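Local coordinates for protein yxeP (Bacillus subtilis, PDB 1YSJ), which probably catalyses the deacetylation of N-acetylcysteine to acetate and cysteine, using two divalent metal ions, in a pathway that recovers sulfur from S-(2-succino)cysteine, at residues Arg33-Arg38 / Leu380-Leu385; Ile94-Asp99 / Ala129-Thr134; Cys122-His127 / Gly180-Pro185; Val363-Asn368 / Thr386-Tyr391. The protein carries 1 engineered substitution. All coordinates share one frame; numbering follows the deposited sequence.

Contact 1: Arg33-Arg38 / Leu380-Leu385; sequences RLINMR and LDEEAL
Arg38 and Glu382 form a salt bridge that is also a hydrogen bond: NH2 of Arg38 lies 2.8 Å from OE2 of Glu382, with an N-H...O angle of 151°. The oxygen sits at the guanidinium edge, essentially in its plane, whereas the nitrogen approaches the carboxylate from 47° above. One face of the same guanidinium is covered by a leucine, since CD1 of Leu380 stands 3.9 Å over its centre. Beside this polar group the contact is aliphatic. Leu385 CD1 lodges against one side of the helix, 3.9 Å from Ile35 CG1 and 4.2 Å from Arg38 CB. Leu34 instead lays its CD1 against the backbone, 3.6 Å from Leu385 O.

Several features place the charged groups. The Arg38 chain sets out with CG anti to the backbone N and then bends at chi2 (-92°), which carries the guanidinium across to Leu380 and Glu382. A water accepts from Arg38 NH1 at 3.2 Å and also from Leu380 N, tying the guanidinium edge to the other backbone. Further out, Arg38 NE makes a salt bridge with Asp125, next in sequence to the nickel ligand His124, and Glu382 OE1 has a second cationic partner in Arg39. The guanidinium is thus held at NE, NH1 and NH2, which should fix its rotation. Asp381 OD1 accepts from Glu383 N, a capping bond in the turn that leads into the final helix. The salt bridge and the leucine packing join helix 28-43 to the turn that leads into helix 384-402, two helices of the M20 peptidase metal-binding domain.

Contact 2: Ile94-Asp99 / Ala129-Thr134; sequences IRADID and ASIIGT
Ile94 and Ile131 meet branch to branch at an oblique angle: CG2 of Ile94 is 3.7 Å from CD1 of Ile131 and 3.9 Å from its CG2. One methyl of the strand residue is therefore met by both ends of the helix residue. The first torsion of Ile94 explains this, because CG1 lies beside the backbone N (chi1 -62°) and CG2 is left to face Ile131. The CG1 branch goes on to Thr134, where CD1 of Ile94 and CG2 of Thr134 approach tip to tip at 4.2 Å. Next to this pair, the small Ala96 brings its CB within 3.8 Å of Ile131 CG1. Both strand residues point their CB toward the helix, as expected for positions two apart on one sheet face, while the intervening Arg95 points away and reaches Glu349 with its charged end.

No hydrogen bond spans the two segments, so the contact rests on hydrocarbon surfaces. Thr134 has its polar branch satisfied by Ser389 O, which lets its methyl serve the apolar side. The axes of strand 94-97 and helix 129-134 approach to 8.4 Å at 151°, so the helix runs roughly back along the strand. With the parallel neighbouring strand 148-154, whose Phe151 also touches Ile131, this is the helix-on-sheet packing of a beta-alpha-beta crossover in the central mixed sheet.

Contact 3: Cys122-His127 / Gly180-Pro185; sequences CGHDFH and GMHNKP. With NI (nickel (II) ion), chain C; NI (nickel (II) ion), chain D.
His182 and Cys122 meet at the dinuclear nickel site of this M20 peptidase, built where helix 124-139 begins and strand 175-184 ends. Cys122 SG bridges the two ions, 2.5 Å from the chain C nickel and 2.6 Å from the chain D nickel. NE2 of His124 and NE2 of His182 complete the protein ligands of the first ion, while Glu158 and His374 bind the second; one water also bridges both.

The conformation of His182 is fixed from three directions. With CG roughly opposite the backbone N (chi1 -153°), its NE2 reaches the metal, and ND1 donates almost straight (178°) to a lone pair of Asn183 O at 3.0 Å. The His127 ring presents its edge to the face of His182, with CE1 3.5 Å above the plane. His127 is itself anchored at both nitrogens, ND1 by Asp97 and NE2 as acceptor from Asn183 N at 2.9 Å. Asp99 similarly holds His124 ND1, a second-shell carboxylate behind a metal ligand. The selenium of the selenomethionine Met181 makes an oblique Met-aromatic contact with Phe126, 3.9 Å from CE2.

Asn183 turns its CG between its backbone N and carbonyl carbon (chi1 71°), bringing the amide beside Gly123, and ND2 donates to Cys122 O at 2.7 Å from above the carbonyl plane.

Contact 4: Val363-Asn368 / Thr386-Tyr391; sequences VWMGTN and TVASQY
Met365, a selenomethionine, is the principal bump on the strand side, and it fits a hollow on the helix bordered by Val387, Ala388 and Tyr391. Its selenium lies 3.7 Å from Val387 CG1 and 3.8 Å from Ala388 CB. The terminal methyl carries on past the alanine, CE coming within 3.8 Å of Ala388 CA and 4.0 Å of Tyr391 CD2. Ala388 forms the floor of the hollow because it offers a single methyl; Val387 and Tyr391 rise as walls one residue before and three after it.

The shape of the bump follows from its torsions. The chain bends at both chi2 (58°) and chi3 (55°), in the same sense, so that it curls compactly and lays its selenium and methyl across the alanine. Two residues earlier in the strand, Val363 makes a second, shallower bump, with CG2 4.1 Å from Tyr391 CE2 and CG1 near the phenol oxygen. Tyr391 thus lies obliquely against both strand residues, and its hydroxyl group is hydrogen-bonded to Ala328 O, which anchors the far end of the ring.

No hydrogen bond crosses between the segments. Around the hollow, Met181 from the adjoining strand and Phe126 from helix 124-139 both touch Met365 and Ala388. The axes of strand 363-366 and helix 386-391 approach to 9.2 Å at 145°, placing the C-terminal helix on one face of the mixed sheet, the alpha/beta layering of the M20 metal-binding domain.

All four contacts lie in the domain built round the mixed eight-stranded sheet, with centres 9 to 12 Å apart. Contacts 2, 3 and 4 use strands 91-97, 175-184 and 360-366, which are consecutive in that sheet. Contacts 2 and 3 share helix 124-139; contacts 1 and 4 share helix 384-402. Side by side, these helices meet through Ser130 and Leu385, whose OG and CD2 are 3.4 Å apart. Along the chain contact 1 encloses contacts 2 and 3, which interleave, and crosses contact 4, which opens after both have closed. Contact 1 thus joins N- and C-terminal elements next to the nickel ligands of contact 3, its Arg38 reaching Asp125 there.

Contact 1: Arg33-Arg38 / Leu380-Leu385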
# COMPACT_ATOMS: atom_id res chain seq x y z
N ARG A 33 37.32 3.12 -36.31
CA ARG A 33 37.69 2.12 -35.31
C ARG A 33 36.98 2.36 -33.98
O ARG A 33 36.62 1.41 -33.27
CB ARG A 33 39.21 2.11 -35.12
CG ARG A 33 39.73 1.00 -34.23
CD ARG A 33 41.24 1.11 -34.06
NE ARG A 33 41.77 -0.05 -33.35
CZ ARG A 33 43.06 -0.29 -33.16
NH1 ARG A 33 43.98 0.53 -33.64
NH2 ARG A 33 43.43 -1.38 -32.50
N LEU A 34 36.76 3.63 -33.64
CA LEU A 34 36.01 4.01 -32.44
C LEU A 34 34.52 3.75 -32.62
O LEU A 34 33.86 3.24 -31.71
CB LEU A 34 36.24 5.48 -32.09
CG LEU A 34 37.63 5.95 -31.64
CD1 LEU A 34 37.60 7.45 -31.39
CD2 LEU A 34 38.07 5.22 -30.39
N ILE A 35 34.00 4.11 -33.79
CA ILE A 35 32.60 3.90 -34.14
C ILE A 35 32.26 2.40 -34.11
O ILE A 35 31.26 2.00 -33.49
CB ILE A 35 32.25 4.55 -35.51
CG1 ILE A 35 32.11 6.07 -35.36
CG2 ILE A 35 30.97 3.97 -36.10
CD1 ILE A 35 32.22 6.85 -36.66
N ASN A 36 33.10 1.59 -34.74
CA ASN A 36 32.89 0.15 -34.78
C ASN A 36 32.89 -0.53 -33.42
O ASN A 36 32.13 -1.48 -33.20
CB ASN A 36 33.87 -0.53 -35.74
CG ASN A 36 33.46 -0.38 -37.20
OD1 ASN A 36 34.27 -0.57 -38.11
ND2 ASN A 36 32.19 -0.03 -37.43
N MSE A 37 33.72 -0.05 -32.50
CA MSE A 37 33.73 -0.56 -31.13
C MSE A 37 32.46 -0.16 -30.37
O MSE A 37 31.85 -0.98 -29.70
CB MSE A 37 34.97 -0.09 -30.37
CG MSE A 37 36.25 -0.81 -30.79
SE MSE A 37 37.78 -0.35 -29.67
CE MSE A 37 37.98 1.52 -30.15
N ARG A 38 32.07 1.11 -30.51
CA ARG A 38 30.83 1.61 -29.93
C ARG A 38 29.63 0.77 -30.37
O ARG A 38 28.79 0.40 -29.56
CB ARG A 38 30.61 3.08 -30.31
CG ARG A 38 29.37 3.74 -29.67
CD ARG A 38 28.13 3.62 -30.55
NE ARG A 38 26.91 4.00 -29.84
CZ ARG A 38 25.87 4.62 -30.40
NH1 ARG A 38 24.81 4.92 -29.66
NH2 ARG A 38 25.89 4.96 -31.68
N LEU A 380 22.83 9.18 -29.66
CA LEU A 380 23.98 10.06 -29.51
C LEU A 380 24.69 10.23 -30.86
O LEU A 380 24.68 9.31 -31.68
CB LEU A 380 24.94 9.54 -28.43
CG LEU A 380 25.56 8.14 -28.58
CD1 LEU A 380 26.97 8.21 -29.18
CD2 LEU A 380 25.58 7.44 -27.22
N ASP A 381 25.27 11.41 -31.08
CA ASP A 381 26.02 11.70 -32.30
C ASP A 381 27.43 11.16 -32.11
O ASP A 381 28.14 11.56 -31.19
CB ASP A 381 26.05 13.21 -32.55
CG ASP A 381 26.39 13.58 -33.99
OD1 ASP A 381 27.30 12.97 -34.58
OD2 ASP A 381 25.75 14.51 -34.52
N GLU A 382 27.83 10.24 -32.99
CA GLU A 382 29.10 9.52 -32.85
C GLU A 382 30.34 10.37 -33.13
O GLU A 382 31.47 9.92 -32.92
CB GLU A 382 29.10 8.25 -33.71
CG GLU A 382 28.19 7.14 -33.17
CD GLU A 382 27.84 6.08 -34.21
OE1 GLU A 382 27.74 6.41 -35.41
OE2 GLU A 382 27.66 4.90 -33.81
N GLU A 383 30.13 11.60 -33.59
CA GLU A 383 31.24 12.55 -33.76
C GLU A 383 31.87 12.91 -32.41
O GLU A 383 33.05 13.29 -32.35
CB GLU A 383 30.77 13.83 -34.48
CG GLU A 383 30.25 13.61 -35.90
CD GLU A 383 31.34 13.45 -36.96
OE1 GLU A 383 32.50 13.12 -36.60
OE2 GLU A 383 31.04 13.65 -38.15
N ALA A 384 31.10 12.76 -31.33
CA ALA A 384 31.58 13.00 -29.97
C ALA A 384 32.66 12.00 -29.53
O ALA A 384 33.36 12.24 -28.54
CB ALA A 384 30.42 12.99 -28.99
N LEU A 385 32.79 10.89 -30.26
CA LEU A 385 33.80 9.88 -29.99
C LEU A 385 35.22 10.41 -30.19
O LEU A 385 36.13 10.08 -29.44
CB LEU A 385 33.58 8.64 -30.86
CG LEU A 385 32.50 7.66 -30.40
CD1 LEU A 385 32.07 6.76 -31.57
CD2 LEU A 385 32.98 6.83 -29.21
O HOH W 1 22.47 6.39 -31.33

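Contact 2: Ile94-Asp99 / Ala129-Thr134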
# COMPACT_ATOMS: atom_id res chain seq x y z
N ILE A 94 41.22 7.14 -15.14
CA ILE A 94 40.15 7.56 -16.04
C ILE A 94 39.11 6.45 -16.11
O ILE A 94 39.42 5.29 -16.39
CB ILE A 94 40.68 7.94 -17.44
CG1 ILE A 94 41.66 9.12 -17.35
CG2 ILE A 94 39.52 8.28 -18.38
CD1 ILE A 94 42.39 9.43 -18.66
N ARG A 95 37.86 6.81 -15.87
CA ARG A 95 36.81 5.83 -15.67
C ARG A 95 35.74 5.86 -16.75
O ARG A 95 35.28 6.93 -17.15
CB ARG A 95 36.20 6.02 -14.27
CG ARG A 95 35.06 5.07 -13.90
CD ARG A 95 33.72 5.60 -14.39
NE ARG A 95 32.64 5.15 -13.53
CZ ARG A 95 31.43 5.71 -13.49
NH1 ARG A 95 31.14 6.74 -14.27
NH2 ARG A 95 30.52 5.23 -12.65
N ALA A 96 35.37 4.67 -17.23
CA ALA A 96 34.19 4.47 -18.07
C ALA A 96 33.31 3.37 -17.48
O ALA A 96 33.82 2.42 -16.88
CB ALA A 96 34.59 4.12 -19.50
N ASP A 97 32.00 3.49 -17.64
CA ASP A 97 31.04 2.46 -17.22
C ASP A 97 30.63 1.58 -18.39
O ASP A 97 30.48 2.07 -19.51
CB ASP A 97 29.82 3.07 -16.53
CG ASP A 97 29.41 4.42 -17.12
OD1 ASP A 97 29.81 4.74 -18.26
OD2 ASP A 97 28.67 5.15 -16.43
N ILE A 98 30.45 0.28 -18.15
CA ILE A 98 30.28 -0.68 -19.26
C ILE A 98 28.92 -1.41 -19.35
O ILE A 98 28.70 -2.18 -20.28
CB ILE A 98 31.45 -1.71 -19.31
CG1 ILE A 98 31.40 -2.68 -18.11
CG2 ILE A 98 32.80 -1.00 -19.39
CD1 ILE A 98 32.35 -3.88 -18.23
N ASP A 99 28.03 -1.17 -18.38
CA ASP A 99 26.76 -1.91 -18.30
C ASP A 99 25.58 -1.24 -19.02
O ASP A 99 25.51 -0.02 -19.12
CB ASP A 99 26.39 -2.21 -16.84
CG ASP A 99 26.18 -0.95 -16.00
OD1 ASP A 99 26.79 0.11 -16.28
OD2 ASP A 99 25.41 -1.03 -15.02
N ALA A 129 33.92 3.05 -25.53
CA ALA A 129 34.66 3.23 -26.78
C ALA A 129 35.55 4.48 -26.77
O ALA A 129 36.69 4.43 -27.23
CB ALA A 129 33.72 3.25 -27.97
N SER A 130 35.03 5.59 -26.22
CA SER A 130 35.78 6.84 -26.07
C SER A 130 37.04 6.67 -25.25
O SER A 130 38.12 7.09 -25.66
CB SER A 130 34.91 7.92 -25.42
OG SER A 130 33.90 8.37 -26.30
N ILE A 131 36.91 6.04 -24.08
CA ILE A 131 38.02 5.86 -23.15
C ILE A 131 39.02 4.80 -23.64
O ILE A 131 40.20 4.81 -23.25
CB ILE A 131 37.52 5.60 -21.69
CG1 ILE A 131 36.67 6.78 -21.17
CG2 ILE A 131 38.66 5.32 -20.71
CD1 ILE A 131 37.32 8.16 -21.34
N ILE A 132 38.56 3.89 -24.50
CA ILE A 132 39.49 2.99 -25.20
C ILE A 132 40.29 3.83 -26.20
O ILE A 132 41.51 3.66 -26.31
CB ILE A 132 38.77 1.82 -25.91
CG1 ILE A 132 38.22 0.82 -24.89
CG2 ILE A 132 39.73 1.10 -26.86
CD1 ILE A 132 37.30 -0.24 -25.49
N GLY A 133 39.60 4.73 -26.89
CA GLY A 133 40.26 5.71 -27.76
C GLY A 133 41.35 6.48 -27.04
O GLY A 133 42.48 6.56 -27.52
N THR A 134 41.00 7.03 -25.87
CA THR A 134 41.95 7.76 -25.03
C THR A 134 43.20 6.93 -24.75
O THR A 134 44.32 7.42 -24.90
CB THR A 134 41.29 8.18 -23.69
OG1 THR A 134 40.18 9.04 -23.96
CG2 THR A 134 42.28 8.93 -22.80

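Contact 3: Cys122-His127 / Gly180-Pro185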
# COMPACT_ATOMS: atom_id res chain seq x y z
N CYS A 122 21.84 4.50 -22.01
CA CYS A 122 22.49 5.55 -21.23
C CYS A 122 23.85 5.95 -21.83
O CYS A 122 24.58 6.74 -21.24
CB CYS A 122 22.63 5.11 -19.77
SG CYS A 122 22.66 6.48 -18.58
N GLY A 123 24.18 5.39 -22.99
CA GLY A 123 25.40 5.74 -23.72
C GLY A 123 26.71 5.20 -23.16
O GLY A 123 27.78 5.71 -23.48
N HIS A 124 26.64 4.14 -22.35
CA HIS A 124 27.83 3.55 -21.73
C HIS A 124 28.72 2.85 -22.75
O HIS A 124 29.94 2.71 -22.54
CB HIS A 124 27.43 2.59 -20.62
CG HIS A 124 26.77 3.26 -19.45
ND1 HIS A 124 26.55 2.62 -18.25
CD2 HIS A 124 26.29 4.52 -19.30
CE1 HIS A 124 25.95 3.45 -17.41
NE2 HIS A 124 25.79 4.61 -18.02
N ASP A 125 28.11 2.41 -23.85
CA ASP A 125 28.86 1.92 -25.00
C ASP A 125 29.76 3.05 -25.55
O ASP A 125 30.95 2.83 -25.78
CB ASP A 125 27.90 1.38 -26.09
CG ASP A 125 26.81 2.37 -26.49
OD1 ASP A 125 26.41 3.22 -25.66
OD2 ASP A 125 26.33 2.30 -27.64
N PHE A 126 29.18 4.24 -25.70
CA PHE A 126 29.93 5.46 -26.05
C PHE A 126 31.06 5.79 -25.07
O PHE A 126 32.18 6.06 -25.50
CB PHE A 126 28.98 6.65 -26.23
CG PHE A 126 29.67 7.99 -26.21
CD1 PHE A 126 30.39 8.43 -27.32
CD2 PHE A 126 29.59 8.82 -25.09
CE1 PHE A 126 31.03 9.67 -27.31
CE2 PHE A 126 30.23 10.06 -25.07
CZ PHE A 126 30.95 10.49 -26.18
N HIS A 127 30.76 5.79 -23.77
CA HIS A 127 31.78 6.07 -22.75
C HIS A 127 32.96 5.12 -22.88
O HIS A 127 34.11 5.55 -22.86
CB HIS A 127 31.22 5.99 -21.33
CG HIS A 127 30.09 6.94 -21.06
ND1 HIS A 127 29.13 6.69 -20.10
CD2 HIS A 127 29.76 8.11 -21.63
CE1 HIS A 127 28.26 7.68 -20.09
NE2 HIS A 127 28.61 8.55 -21.02
N GLY A 180 36.17 11.27 -15.08
CA GLY A 180 35.10 10.55 -15.75
C GLY A 180 34.21 11.48 -16.54
O GLY A 180 34.31 12.70 -16.45
N MSE A 181 33.33 10.89 -17.34
CA MSE A 181 32.38 11.66 -18.11
C MSE A 181 31.02 11.01 -18.05
O MSE A 181 30.89 9.82 -17.75
CB MSE A 181 32.84 11.76 -19.57
CG MSE A 181 32.14 10.78 -20.52
SE MSE A 181 32.93 10.71 -22.28
CE MSE A 181 34.13 9.27 -21.97
N HIS A 182 30.00 11.81 -18.34
CA HIS A 182 28.75 11.26 -18.80
C HIS A 182 28.28 12.04 -20.01
O HIS A 182 28.34 13.27 -20.04
CB HIS A 182 27.68 11.26 -17.71
CG HIS A 182 26.66 10.18 -17.89
ND1 HIS A 182 25.71 10.22 -18.89
CD2 HIS A 182 26.46 9.03 -17.22
CE1 HIS A 182 24.96 9.13 -18.82
NE2 HIS A 182 25.40 8.39 -17.81
N ASN A 183 27.83 11.31 -21.03
CA ASN A 183 27.24 11.92 -22.21
C ASN A 183 26.06 12.80 -21.79
O ASN A 183 25.33 12.46 -20.86
CB ASN A 183 26.80 10.85 -23.22
CG ASN A 183 25.59 10.06 -22.76
OD1 ASN A 183 24.45 10.48 -22.95
ND2 ASN A 183 25.84 8.92 -22.14
N LYS A 184 25.91 13.92 -22.47
CA LYS A 184 24.83 14.85 -22.17
C LYS A 184 24.12 15.19 -23.48
O LYS A 184 24.61 16.01 -24.26
CB LYS A 184 25.38 16.11 -21.49
CG LYS A 184 24.37 16.87 -20.63
CD LYS A 184 24.08 16.13 -19.33
CE LYS A 184 23.35 17.01 -18.32
NZ LYS A 184 21.93 17.21 -18.67
N PRO A 185 22.97 14.54 -23.74
CA PRO A 185 22.24 14.66 -25.01
C PRO A 185 21.82 16.08 -25.38
O PRO A 185 21.70 16.39 -26.57
CB PRO A 185 21.01 13.77 -24.81
CG PRO A 185 20.92 13.53 -23.33
CD PRO A 185 22.31 13.60 -22.81
NI NI C . 24.87 6.31 -17.33
NI NI D . 21.81 5.30 -16.45
O HOH W 2 23.94 6.31 -15.70
O HOH W 3 26.63 6.31 -15.90
O HOH W 4 21.45 7.15 -15.07

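Contact 4: Val363-Asn368 / Thr386-Tyr391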
# COMPACT_ATOMS: atom_id res chain seq x y z
N VAL A 363 32.82 15.28 -15.91
CA VAL A 363 32.32 16.26 -16.88
C VAL A 363 31.15 15.75 -17.73
O VAL A 363 30.99 14.54 -17.91
CB VAL A 363 33.45 16.78 -17.82
CG1 VAL A 363 34.51 17.52 -17.03
CG2 VAL A 363 34.07 15.64 -18.63
N TRP A 364 30.35 16.69 -18.24
CA TRP A 364 29.36 16.38 -19.26
C TRP A 364 30.03 16.35 -20.63
O TRP A 364 30.78 17.26 -20.98
CB TRP A 364 28.23 17.42 -19.31
CG TRP A 364 27.37 17.57 -18.07
CD1 TRP A 364 26.86 18.75 -17.57
CD2 TRP A 364 26.88 16.53 -17.19
NE1 TRP A 364 26.11 18.51 -16.45
CE2 TRP A 364 26.11 17.16 -16.19
CE3 TRP A 364 27.04 15.14 -17.16
CZ2 TRP A 364 25.48 16.45 -15.17
CZ3 TRP A 364 26.41 14.43 -16.13
CH2 TRP A 364 25.65 15.09 -15.15
N MSE A 365 29.76 15.30 -21.40
CA MSE A 365 30.22 15.23 -22.78
C MSE A 365 29.03 15.47 -23.72
O MSE A 365 28.11 14.65 -23.79
CB MSE A 365 30.86 13.87 -23.06
CG MSE A 365 31.57 13.74 -24.42
SE MSE A 365 33.01 15.05 -24.73
CE MSE A 365 34.14 14.72 -23.13
N GLY A 366 29.04 16.61 -24.41
CA GLY A 366 27.99 16.93 -25.38
C GLY A 366 27.89 15.87 -26.46
O GLY A 366 28.91 15.48 -27.04
N THR A 367 26.68 15.38 -26.71
CA THR A 367 26.49 14.32 -27.72
C THR A 367 25.34 14.59 -28.69
O THR A 367 25.02 13.74 -29.51
CB THR A 367 26.29 12.92 -27.08
OG1 THR A 367 25.27 12.99 -26.08
CG2 THR A 367 27.59 12.40 -26.47
N ASN A 368 24.72 15.77 -28.58
CA ASN A 368 23.65 16.17 -29.49
C ASN A 368 22.62 15.04 -29.70
O ASN A 368 22.43 14.56 -30.82
CB ASN A 368 24.24 16.67 -30.82
CG ASN A 368 23.17 17.08 -31.84
OD1 ASN A 368 23.25 16.70 -33.01
ND2 ASN A 368 22.18 17.85 -31.39
N THR A 386 35.39 11.24 -31.22
CA THR A 386 36.64 11.96 -31.43
C THR A 386 36.85 12.95 -30.28
O THR A 386 37.90 12.94 -29.62
CB THR A 386 36.64 12.69 -32.79
OG1 THR A 386 36.43 11.72 -33.83
CG2 THR A 386 37.96 13.41 -33.04
N VAL A 387 35.84 13.79 -30.02
CA VAL A 387 35.90 14.80 -28.97
C VAL A 387 36.35 14.21 -27.64
O VAL A 387 37.33 14.67 -27.05
CB VAL A 387 34.53 15.52 -28.78
CG1 VAL A 387 34.64 16.61 -27.71
CG2 VAL A 387 34.03 16.12 -30.10
N ALA A 388 35.64 13.18 -27.19
CA ALA A 388 35.84 12.62 -25.86
C ALA A 388 37.17 11.89 -25.70
O ALA A 388 37.83 12.01 -24.66
CB ALA A 388 34.67 11.70 -25.50
N SER A 389 37.56 11.14 -26.72
CA SER A 389 38.82 10.39 -26.66
C SER A 389 40.01 11.35 -26.59
O SER A 389 40.92 11.16 -25.77
CB SER A 389 38.96 9.41 -27.84
OG SER A 389 38.76 10.07 -29.08
N GLN A 390 39.97 12.38 -27.43
CA GLN A 390 40.99 13.43 -27.46
C GLN A 390 41.01 14.27 -26.18
O GLN A 390 42.08 14.61 -25.68
CB GLN A 390 40.78 14.35 -28.66
CG GLN A 390 40.92 13.69 -30.03
CD GLN A 390 40.90 14.69 -31.18
OE1 GLN A 390 41.42 14.42 -32.26
NE2 GLN A 390 40.29 15.86 -30.95
N TYR A 391 39.82 14.60 -25.67
CA TYR A 391 39.70 15.42 -24.47
C TYR A 391 40.39 14.81 -23.25
O TYR A 391 41.16 15.48 -22.56
CB TYR A 391 38.23 15.69 -24.13
CG TYR A 391 38.04 16.54 -22.90
CD1 TYR A 391 38.25 17.92 -22.95
CD2 TYR A 391 37.68 15.96 -21.68
CE1 TYR A 391 38.09 18.71 -21.81
CE2 TYR A 391 37.51 16.74 -20.54
CZ TYR A 391 37.72 18.12 -20.61
OH TYR A 391 37.56 18.90 -19.50